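Geranylgeranyl pyrophosphate synthetase (Pyrococcus horikoshii, PDB 1WY0) probably catalyses the stepwise condensation of isopentenyl diphosphate with allylic diphosphates to make the C20 isoprenoid precursor geranylgeranyl diphosphate. Local coordinates at residues E2-L7 against L330-K335; P65-Y70 against R127-P132; Q215-V220 against F336-E341. One frame throughout, in Å; residues are numbered along the deposited sequence.

Contact 1: E2-L7 against L330-K335; sequences EKYEEL and LELLAK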
loop_
_atom_site.group_PDB
_atom_site.type_symbol
_atom_site.label_atom_id
_atom_site.label_comp_id
_atom_site.label_asym_id
_atom_site.label_seq_id
_atom_site.Cartn_x
_atom_site.Cartn_y
_atom_site.Cartn_z
ATOM N N GLU A 2 3.789 -12.383 37.705
ATOM C CA GLU A 2 4.839 -11.506 38.208
ATOM C C GLU A 2 5.983 -11.367 37.203
ATOM O O GLU A 2 6.426 -10.278 36.860
ATOM C CB GLU A 2 5.359 -12.088 39.522
ATOM C CG GLU A 2 4.285 -12.113 40.609
ATOM C CD GLU A 2 4.785 -11.368 41.824
ATOM O OE1 GLU A 2 4.975 -10.163 41.735
ATOM O OE2 GLU A 2 4.983 -12.004 42.857
ATOM N N LYS A 3 6.493 -12.530 36.757
ATOM C CA LYS A 3 7.514 -12.508 35.719
ATOM C C LYS A 3 6.992 -11.811 34.462
ATOM O O LYS A 3 7.727 -11.203 33.694
ATOM C CB LYS A 3 7.903 -13.951 35.398
ATOM C CG LYS A 3 6.945 -14.963 36.028
ATOM C CD LYS A 3 6.111 -15.700 34.979
ATOM C CE LYS A 3 5.081 -16.646 35.605
ATOM N NZ LYS A 3 4.255 -17.236 34.552
ATOM N N TYR A 4 5.670 -11.954 34.244
ATOM C CA TYR A 4 5.030 -11.231 33.157
ATOM C C TYR A 4 5.267 -9.729 33.288
ATOM O O TYR A 4 5.394 -9.006 32.309
ATOM C CB TYR A 4 3.532 -11.529 33.202
ATOM C CG TYR A 4 3.278 -12.911 32.712
ATOM C CD1 TYR A 4 2.015 -13.476 32.853
ATOM C CD2 TYR A 4 4.299 -13.645 32.108
ATOM C CE1 TYR A 4 1.767 -14.758 32.385
ATOM C CE2 TYR A 4 4.056 -14.930 31.648
ATOM C CZ TYR A 4 2.799 -15.488 31.788
ATOM O OH TYR A 4 2.543 -16.762 31.317
ATOM N N GLU A 5 5.267 -9.279 34.557
ATOM C CA GLU A 5 5.528 -7.871 34.828
ATOM C C GLU A 5 6.927 -7.473 34.357
ATOM O O GLU A 5 7.171 -6.373 33.877
ATOM C CB GLU A 5 5.408 -7.649 36.335
ATOM C CG GLU A 5 3.958 -7.464 36.784
ATOM C CD GLU A 5 3.042 -8.211 35.841
ATOM O OE1 GLU A 5 2.707 -9.352 36.128
ATOM O OE2 GLU A 5 2.663 -7.637 34.820
ATOM N N GLU A 6 7.875 -8.409 34.550
ATOM C CA GLU A 6 9.237 -8.159 34.097
ATOM C C GLU A 6 9.358 -8.327 32.582
ATOM O O GLU A 6 10.095 -7.619 31.908
ATOM C CB GLU A 6 10.164 -9.147 34.806
ATOM C CG GLU A 6 11.634 -8.737 34.714
ATOM C CD GLU A 6 12.390 -9.317 35.888
ATOM O OE1 GLU A 6 13.026 -10.349 35.724
ATOM O OE2 GLU A 6 12.332 -8.728 36.966
ATOM N N LEU A 7 8.617 -9.289 32.030
ATOM C CA LEU A 7 8.626 -9.518 30.588
ATOM C C LEU A 7 8.134 -8.244 29.921
ATOM O O LEU A 7 8.735 -7.766 28.963
ATOM C CB LEU A 7 7.708 -10.682 30.215
ATOM C CG LEU A 7 7.383 -10.817 28.721
ATOM C CD1 LEU A 7 8.664 -10.940 27.906
ATOM C CD2 LEU A 7 6.497 -12.026 28.510
ATOM N N LEU A 330 10.373 -15.449 24.733
ATOM C CA LEU A 330 9.552 -15.967 23.648
ATOM C C LEU A 330 8.637 -17.070 24.149
ATOM O O LEU A 330 7.563 -17.293 23.596
ATOM C CB LEU A 330 10.423 -16.504 22.508
ATOM C CG LEU A 330 11.270 -15.505 21.710
ATOM C CD1 LEU A 330 11.955 -16.233 20.562
ATOM C CD2 LEU A 330 10.391 -14.380 21.172
ATOM N N GLU A 331 9.065 -17.775 25.190
ATOM C CA GLU A 331 8.239 -18.837 25.742
ATOM C C GLU A 331 7.198 -18.227 26.663
ATOM O O GLU A 331 6.043 -18.650 26.678
ATOM C CB GLU A 331 9.082 -19.846 26.518
ATOM C CG GLU A 331 9.694 -20.934 25.652
ATOM C CD GLU A 331 10.408 -21.997 26.469
ATOM O OE1 GLU A 331 10.773 -21.712 27.631
ATOM O OE2 GLU A 331 10.606 -23.114 25.942
ATOM N N LEU A 332 7.612 -17.232 27.434
ATOM C CA LEU A 332 6.690 -16.571 28.340
ATOM C C LEU A 332 5.590 -15.849 27.556
ATOM O O LEU A 332 4.409 -15.988 27.868
ATOM C CB LEU A 332 7.436 -15.582 29.241
ATOM C CG LEU A 332 8.235 -16.193 30.399
ATOM C CD1 LEU A 332 8.810 -15.092 31.289
ATOM C CD2 LEU A 332 7.319 -17.091 31.216
ATOM N N LEU A 333 5.987 -15.090 26.540
ATOM C CA LEU A 333 5.035 -14.352 25.714
ATOM C C LEU A 333 3.983 -15.298 25.155
ATOM O O LEU A 333 2.779 -15.072 25.311
ATOM C CB LEU A 333 5.770 -13.658 24.567
ATOM C CG LEU A 333 4.961 -12.804 23.592
ATOM C CD1 LEU A 333 4.322 -11.615 24.310
ATOM C CD2 LEU A 333 5.893 -12.321 22.497
ATOM N N ALA A 334 4.438 -16.373 24.519
ATOM C CA ALA A 334 3.520 -17.343 23.948
ATOM C C ALA A 334 2.578 -17.881 25.011
ATOM O O ALA A 334 1.388 -18.085 24.756
ATOM C CB ALA A 334 4.293 -18.488 23.317
ATOM N N LYS A 335 3.110 -18.114 26.206
ATOM C CA LYS A 335 2.304 -18.648 27.293
ATOM C C LYS A 335 1.344 -17.583 27.822
ATOM O O LYS A 335 0.213 -17.888 28.189
ATOM C CB LYS A 335 3.211 -19.173 28.411
ATOM C CG LYS A 335 2.645 -20.374 29.149
ATOM C CD LYS A 335 3.511 -20.759 30.348
ATOM C CE LYS A 335 2.884 -21.916 31.134
ATOM N NZ LYS A 335 3.669 -22.282 32.353
#

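Contact 2: P65-Y70 against R127-P132; sequences PLRAIY and RAEIPP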
loop_
_atom_site.group_PDB
_atom_site.type_symbol
_atom_site.label_atom_id
_atom_site.label_comp_id
_atom_site.label_asym_id
_atom_site.label_seq_id
_atom_site.Cartn_x
_atom_site.Cartn_y
_atom_site.Cartn_z
ATOM N N PRO A 65 20.539 -7.780 18.701
ATOM C CA PRO A 65 19.265 -7.439 18.101
ATOM C C PRO A 65 19.311 -6.025 17.524
ATOM O O PRO A 65 18.454 -5.606 16.757
ATOM C CB PRO A 65 18.188 -7.517 19.182
ATOM C CG PRO A 65 18.834 -7.961 20.492
ATOM C CD PRO A 65 20.393 -7.980 20.133
ATOM N N LEU A 66 20.347 -5.283 17.956
ATOM C CA LEU A 66 20.488 -3.898 17.525
ATOM C C LEU A 66 20.491 -3.756 16.007
ATOM O O LEU A 66 20.107 -2.739 15.446
ATOM C CB LEU A 66 21.793 -3.351 18.095
ATOM C CG LEU A 66 21.777 -3.276 19.621
ATOM C CD1 LEU A 66 23.115 -2.805 20.192
ATOM C CD2 LEU A 66 20.717 -2.314 20.155
ATOM N N ARG A 67 20.986 -4.797 15.323
ATOM C CA ARG A 67 21.036 -4.706 13.872
ATOM C C ARG A 67 19.694 -5.062 13.227
ATOM O O ARG A 67 19.487 -4.898 12.030
ATOM C CB ARG A 67 22.177 -5.589 13.366
ATOM C CG ARG A 67 23.533 -5.005 13.772
ATOM C CD ARG A 67 24.719 -5.869 13.323
ATOM N NE ARG A 67 24.881 -5.819 11.866
ATOM C CZ ARG A 67 25.600 -4.807 11.346
ATOM N NH1 ARG A 67 26.151 -3.900 12.136
ATOM N NH2 ARG A 67 25.758 -4.729 10.023
ATOM N N ALA A 68 18.771 -5.576 14.067
ATOM C CA ALA A 68 17.441 -5.908 13.569
ATOM C C ALA A 68 16.404 -4.836 13.922
ATOM O O ALA A 68 15.206 -5.092 14.004
ATOM C CB ALA A 68 17.025 -7.247 14.182
ATOM N N ILE A 69 16.887 -3.599 14.134
ATOM C CA ILE A 69 15.970 -2.534 14.557
ATOM C C ILE A 69 15.107 -2.013 13.399
ATOM O O ILE A 69 13.884 -1.944 13.454
ATOM C CB ILE A 69 16.794 -1.385 15.146
ATOM C CG1 ILE A 69 17.431 -1.803 16.475
ATOM C CG2 ILE A 69 15.868 -0.191 15.445
ATOM C CD1 ILE A 69 16.382 -2.191 17.523
ATOM N N TYR A 70 15.708 -1.607 12.284
ATOM C CA TYR A 70 14.906 -1.110 11.168
ATOM C C TYR A 70 14.012 -2.187 10.558
ATOM O O TYR A 70 12.904 -1.897 10.110
ATOM C CB TYR A 70 15.790 -0.476 10.097
ATOM C CG TYR A 70 16.105 0.971 10.378
ATOM C CD1 TYR A 70 17.289 1.341 11.012
ATOM C CD2 TYR A 70 15.215 1.978 10.008
ATOM C CE1 TYR A 70 17.580 2.675 11.264
ATOM C CE2 TYR A 70 15.495 3.314 10.257
ATOM C CZ TYR A 70 16.683 3.658 10.884
ATOM O OH TYR A 70 16.968 4.987 11.117
ATOM N N ARG A 127 16.990 1.029 4.943
ATOM C CA ARG A 127 17.943 1.584 5.909
ATOM C C ARG A 127 18.652 0.542 6.776
ATOM O O ARG A 127 19.574 0.878 7.515
ATOM C CB ARG A 127 17.252 2.584 6.842
ATOM C CG ARG A 127 16.771 3.854 6.179
ATOM C CD ARG A 127 16.336 4.852 7.229
ATOM N NE ARG A 127 15.861 6.102 6.650
ATOM C CZ ARG A 127 15.508 7.164 7.366
ATOM N NH1 ARG A 127 15.583 7.126 8.689
ATOM N NH2 ARG A 127 15.067 8.257 6.761
ATOM N N ALA A 128 18.228 -0.715 6.705
ATOM C CA ALA A 128 18.851 -1.759 7.513
ATOM C C ALA A 128 20.351 -1.857 7.236
ATOM O O ALA A 128 20.806 -1.593 6.121
ATOM C CB ALA A 128 18.184 -3.104 7.239
ATOM N N GLU A 129 21.107 -2.244 8.263
ATOM C CA GLU A 129 22.558 -2.392 8.155
ATOM C C GLU A 129 22.912 -3.872 8.215
ATOM O O GLU A 129 23.318 -4.374 9.262
ATOM C CB GLU A 129 23.269 -1.690 9.314
ATOM C CG GLU A 129 22.637 -1.863 10.688
ATOM C CD GLU A 129 21.697 -0.721 11.049
ATOM O OE1 GLU A 129 21.643 0.267 10.282
ATOM O OE2 GLU A 129 21.001 -0.828 12.086
ATOM N N ILE A 130 22.764 -4.573 7.099
ATOM C CA ILE A 130 23.069 -5.996 7.082
ATOM C C ILE A 130 23.670 -6.431 5.754
ATOM O O ILE A 130 23.564 -5.714 4.755
ATOM C CB ILE A 130 21.804 -6.819 7.372
ATOM C CG1 ILE A 130 20.675 -6.389 6.434
ATOM C CG2 ILE A 130 21.385 -6.625 8.822
ATOM C CD1 ILE A 130 19.375 -7.129 6.664
ATOM N N PRO A 131 24.325 -7.608 5.729
ATOM C CA PRO A 131 24.944 -8.135 4.511
ATOM C C PRO A 131 23.919 -8.203 3.388
ATOM O O PRO A 131 22.752 -8.518 3.630
ATOM C CB PRO A 131 25.418 -9.523 4.935
ATOM C CG PRO A 131 25.585 -9.535 6.417
ATOM C CD PRO A 131 24.550 -8.526 6.861
ATOM N N PRO A 132 24.340 -7.911 2.145
ATOM C CA PRO A 132 23.454 -7.939 0.979
ATOM C C PRO A 132 22.591 -9.197 0.922
ATOM O O PRO A 132 21.394 -9.125 0.650
ATOM C CB PRO A 132 24.430 -7.855 -0.190
ATOM C CG PRO A 132 25.503 -6.972 0.352
ATOM C CD PRO A 132 25.710 -7.537 1.746
HETATM O O HOH W 1 18.941 -2.608 11.180
#

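Contact 3: Q215-V220 against F336-E341; sequences QIWDDV and FIVERE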
loop_
_atom_site.group_PDB
_atom_site.type_symbol
_atom_site.label_atom_id
_atom_site.label_comp_id
_atom_site.label_asym_id
_atom_site.label_seq_id
_atom_site.Cartn_x
_atom_site.Cartn_y
_atom_site.Cartn_z
ATOM N N GLN A 215 -5.115 -14.506 18.051
ATOM C CA GLN A 215 -6.415 -14.091 17.556
ATOM C C GLN A 215 -7.521 -15.031 18.037
ATOM O O GLN A 215 -8.576 -14.579 18.471
ATOM C CB GLN A 215 -6.413 -14.021 16.027
ATOM C CG GLN A 215 -7.686 -13.406 15.466
ATOM C CD GLN A 215 -7.934 -12.016 16.033
ATOM O OE1 GLN A 215 -7.118 -11.112 15.855
ATOM N NE2 GLN A 215 -9.050 -11.847 16.735
ATOM N N ILE A 216 -7.279 -16.336 17.971
ATOM C CA ILE A 216 -8.278 -17.304 18.421
ATOM C C ILE A 216 -8.631 -17.089 19.890
ATOM O O ILE A 216 -9.796 -17.178 20.273
ATOM C CB ILE A 216 -7.784 -18.764 18.252
ATOM C CG1 ILE A 216 -7.652 -19.114 16.766
ATOM C CG2 ILE A 216 -8.764 -19.729 18.945
ATOM C CD1 ILE A 216 -6.865 -20.397 16.526
ATOM N N TRP A 217 -7.626 -16.807 20.712
ATOM C CA TRP A 217 -7.856 -16.579 22.133
ATOM C C TRP A 217 -8.624 -15.273 22.360
ATOM O O TRP A 217 -9.408 -15.161 23.309
ATOM C CB TRP A 217 -6.520 -16.552 22.886
ATOM C CG TRP A 217 -6.679 -16.572 24.377
ATOM C CD1 TRP A 217 -6.472 -15.535 25.244
ATOM C CD2 TRP A 217 -7.088 -17.688 25.176
ATOM N NE1 TRP A 217 -6.728 -15.940 26.538
ATOM C CE2 TRP A 217 -7.108 -17.258 26.522
ATOM C CE3 TRP A 217 -7.440 -19.014 24.883
ATOM C CZ2 TRP A 217 -7.465 -18.106 27.578
ATOM C CZ3 TRP A 217 -7.795 -19.861 25.934
ATOM C CH2 TRP A 217 -7.804 -19.399 27.268
ATOM N N ASP A 218 -8.398 -14.282 21.502
ATOM C CA ASP A 218 -9.114 -13.015 21.625
ATOM C C ASP A 218 -10.583 -13.247 21.348
ATOM O O ASP A 218 -11.443 -12.718 22.054
ATOM C CB ASP A 218 -8.574 -11.972 20.642
ATOM C CG ASP A 218 -7.374 -11.245 21.184
ATOM O OD1 ASP A 218 -6.976 -11.549 22.331
ATOM O OD2 ASP A 218 -6.831 -10.370 20.474
ATOM N N ASP A 219 -10.871 -14.033 20.315
ATOM C CA ASP A 219 -12.250 -14.337 19.973
ATOM C C ASP A 219 -12.920 -15.092 21.112
ATOM O O ASP A 219 -14.099 -14.885 21.385
ATOM C CB ASP A 219 -12.313 -15.147 18.675
ATOM C CG ASP A 219 -11.814 -14.351 17.472
ATOM O OD1 ASP A 219 -11.680 -13.118 17.608
ATOM O OD2 ASP A 219 -11.571 -14.946 16.397
ATOM N N VAL A 220 -12.159 -15.957 21.781
ATOM C CA VAL A 220 -12.670 -16.736 22.909
ATOM C C VAL A 220 -13.023 -15.816 24.073
ATOM O O VAL A 220 -14.092 -15.923 24.660
ATOM C CB VAL A 220 -11.620 -17.753 23.427
ATOM C CG1 VAL A 220 -12.025 -18.253 24.809
ATOM C CG2 VAL A 220 -11.495 -18.929 22.457
ATOM N N PHE A 336 1.796 -16.334 27.850
ATOM C CA PHE A 336 0.938 -15.248 28.310
ATOM C C PHE A 336 -0.227 -15.043 27.344
ATOM O O PHE A 336 -1.379 -14.867 27.719
ATOM C CB PHE A 336 1.776 -13.973 28.361
ATOM C CG PHE A 336 0.894 -12.784 28.619
ATOM C CD1 PHE A 336 0.411 -12.554 29.903
ATOM C CD2 PHE A 336 0.608 -11.893 27.595
ATOM C CE1 PHE A 336 -0.354 -11.423 30.160
ATOM C CE2 PHE A 336 -0.159 -10.761 27.864
ATOM C CZ PHE A 336 -0.644 -10.523 29.144
ATOM N N ILE A 337 0.127 -15.033 26.059
ATOM C CA ILE A 337 -0.866 -14.758 25.048
ATOM C C ILE A 337 -2.091 -15.680 25.148
ATOM O O ILE A 337 -3.133 -15.438 24.559
ATOM C CB ILE A 337 -0.185 -14.907 23.694
ATOM C CG1 ILE A 337 0.383 -13.557 23.250
ATOM C CG2 ILE A 337 -1.210 -15.370 22.645
ATOM C CD1 ILE A 337 1.159 -13.665 21.935
ATOM N N VAL A 338 -1.927 -16.796 25.900
ATOM C CA VAL A 338 -3.032 -17.762 25.994
ATOM C C VAL A 338 -3.584 -17.956 27.422
ATOM O O VAL A 338 -4.491 -18.745 27.661
ATOM C CB VAL A 338 -2.574 -19.108 25.430
ATOM C CG1 VAL A 338 -1.536 -19.744 26.354
ATOM C CG2 VAL A 338 -3.770 -20.036 25.290
ATOM N N GLU A 339 -2.994 -17.239 28.399
ATOM C CA GLU A 339 -3.444 -17.410 29.781
ATOM C C GLU A 339 -4.200 -16.180 30.306
ATOM O O GLU A 339 -4.910 -16.244 31.301
ATOM C CB GLU A 339 -2.218 -17.688 30.660
ATOM C CG GLU A 339 -1.881 -19.180 30.741
ATOM C CD GLU A 339 -0.736 -19.375 31.705
ATOM O OE1 GLU A 339 0.099 -18.488 31.807
ATOM O OE2 GLU A 339 -0.695 -20.415 32.362
ATOM N N ARG A 340 -3.944 -15.070 29.591
ATOM C CA ARG A 340 -4.537 -13.798 29.976
ATOM C C ARG A 340 -6.063 -13.814 29.854
ATOM O O ARG A 340 -6.673 -14.736 29.322
ATOM C CB ARG A 340 -3.976 -12.730 29.040
ATOM C CG ARG A 340 -4.540 -12.867 27.623
ATOM C CD ARG A 340 -3.897 -11.882 26.639
ATOM N NE ARG A 340 -3.900 -12.435 25.280
ATOM C CZ ARG A 340 -4.889 -12.046 24.455
ATOM N NH1 ARG A 340 -5.808 -11.198 24.875
ATOM N NH2 ARG A 340 -4.937 -12.519 23.205
ATOM N N GLU A 341 -6.679 -12.756 30.416
ATOM C CA GLU A 341 -8.101 -12.523 30.178
ATOM C C GLU A 341 -8.338 -11.112 29.635
ATOM O O GLU A 341 -7.414 -10.345 29.390
ATOM C CB GLU A 341 -8.868 -12.702 31.494
ATOM C CG GLU A 341 -10.189 -11.923 31.508
ATOM C CD GLU A 341 -11.307 -12.801 32.038
ATOM O OE1 GLU A 341 -11.167 -14.014 31.995
ATOM O OE2 GLU A 341 -12.304 -12.260 32.517
#

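Contact 1: E2-L7 against L330-K335
Leu332 reaches out from the helix near the C-terminus and is met by Tyr4 and Leu7, one turn apart on the first helix of the chain. The contact is mainly apolar, with no hydrogen bond between the two segments. Leu332 makes two separate touches on these residues, one with CD2 and one with CB. CD2 of Leu332 sits beside the Tyr4 ring, close to the ring plane and 3.9 Å from CE2, so the tyrosine offers its rim here and not its face. Closer to the backbone, CB of Leu332 lies 3.7 Å from CD2 of Leu7. These two leucines run past each other in opposite directions. With CG anti to the backbone N (chi1 167°), Leu7 extends toward the other helix, and its CD2 also touches the backbone N of Leu333 at 3.7 Å. Leu7 is buried, and its other neighbours include Phe52 of helix 49-57.

The far end of Tyr4 passes beyond Leu332 and stops against Lys335, with Tyr4 OH 3.8 Å from CB of Lys335; the two side chains meet at about a right angle. The hydroxyl is hydrogen-bonded to Glu339, just past the end of the C-terminal helix, while the Tyr4 ring makes an edge-to-face contact with Phe336. Lys3, an exposed residue, lays its CD 4.2 Å from CD2 of Leu332. Lys3 NZ is 5.5 Å from Lys335 NZ, and like charges at this distance would add no attraction.

The short helical segments cross at 113°, their axes 10.5 Å apart at closest approach. In this all-helical isoprenoid synthase fold the steep crossing packs helix 3-25 against helix 325-336, bringing the two ends of this chain together.

Contact 2: P65-Y70 against R127-P132
Arg127 starts out with CG beside its backbone N (chi1 -67°) and then runs extended from CG to NE, which carries its aliphatic part across Tyr70. Arg127 CB stands over the face of Tyr70 as a CH-pi contact, 3.9 Å from the ring centroid and 14° off the normal. Further along, Arg127 CD is 3.5 Å from Tyr70 CE2. The guanidinium ends level with the phenol: Tyr70 OH lies at its edge, 3.5 Å from Arg127 NH1, without a hydrogen bond between them. The charge is answered by Glu24 at NH1 and Glu123 at NH2, and these salt bridges hold the arginine along the ring.

In the all-helical polyprenyl synthetase fold, this is where the turn between helices 107-126 and 132-159 packs against the start of helix 69-90. Next along the turn, Ala128 has its backbone N 4.2 Å from CB of Tyr70, and its carbonyl accepts a hydrogen bond from Lys135.

Arg67 bends at chi3 (70°) and folds its guanidinium over Glu129. The Glu129 carbonyl faces the flat side of the group, so the 2.6 Å from Arg67 NH2 to Glu129 O is close but the angle is too poor for a hydrogen bond. Both residues touch a crystal neighbour, which may influence their placing. The Glu129 carboxylate curls back toward the 3-10 turn that precedes the helix, where a water donates to Arg67 O at 2.5 Å and, weakly, to Glu129 OE2 at 2.9 Å. Ile130 adds CG2, 4.1 Å from Arg67 O, and also packs on Ile192 of helix 167-193.

Contact 3: Q215-V220 against F336-E341
Trp217 directly precedes, and Asp218 opens, the sequence DDVLD, the second aspartate-rich motif of polyprenyl synthetases, and both reach the C-terminal tail. In relatives this motif helps bind diphosphate through magnesium; no such ligand is present here. The tryptophan leaves its helix with CG anti to the backbone N (chi1 -170°), which lays the indole along the chain from Ile337 to Arg340. Trp217 CB begins 3.9 Å from Ile337 O, and CD1 comes nearer to the same oxygen. CD1 also stands over the centre of the Arg340 guanidinium, whose plane is turned steeply against the ring. Trp217 NE1 then donates to Arg340 O, 3.0 Å away with an N-H...O angle of 162°. The acceptor lies in the indole plane, whereas the donor approaches from above the plane of the carbonyl.

One face of the indole rests on Val338. Val338 CA sits almost exactly over the five-membered ring of Trp217, 4.0 Å from the centroid, as a CH-pi contact. Over the six-membered ring, Val338 O is 3.0 Å from Trp217 CZ2, and CH2 at the far end also lies near this oxygen. At the other margin, Val338 CG2 touches Trp217 CE3 at 3.8 Å. Behind the valine are Lys308 and Ile311 of helix 299-315.

Arg340 extends from CG to NE to reach Asp218, and its NE makes a weak hydrogen bond back to Ile337 O, which may help fix the guanidinium rotation. Asp219 instead accepts from Gln215 NE2 and pairs with Lys242. In the Asp218 salt bridge both terminal nitrogens converge on OD1, the carboxylate nearly perpendicular (86°) to the guanidinium: Arg340 NH1 forms a weak bond to Asp218 OD1 at 2.8 Å, and the modelled 2.4 Å from NH2 is doubtfully short.

Contacts 1 and 3 form a continuous region, about 14 Å between centres: the C-terminal helix and the tail after it pass from one to the other, and Tyr4 touches Phe336 at the helix end and Glu339 in the tail. Contact 2 lies apart, its centre about 32 Å from that of contact 3 and on the opposite side of the chain's centre, though helix 3-25 supplies neighbours to it as well. All three mix buried and exposed residues, but contact 3 is the most central. Chemistry follows place: contact 1 joins two helices by leucine and tyrosine, contact 3 ties a helix to a tail with directed bonds and a salt bridge, and contact 2, farthest out, relies on arginine packing and water.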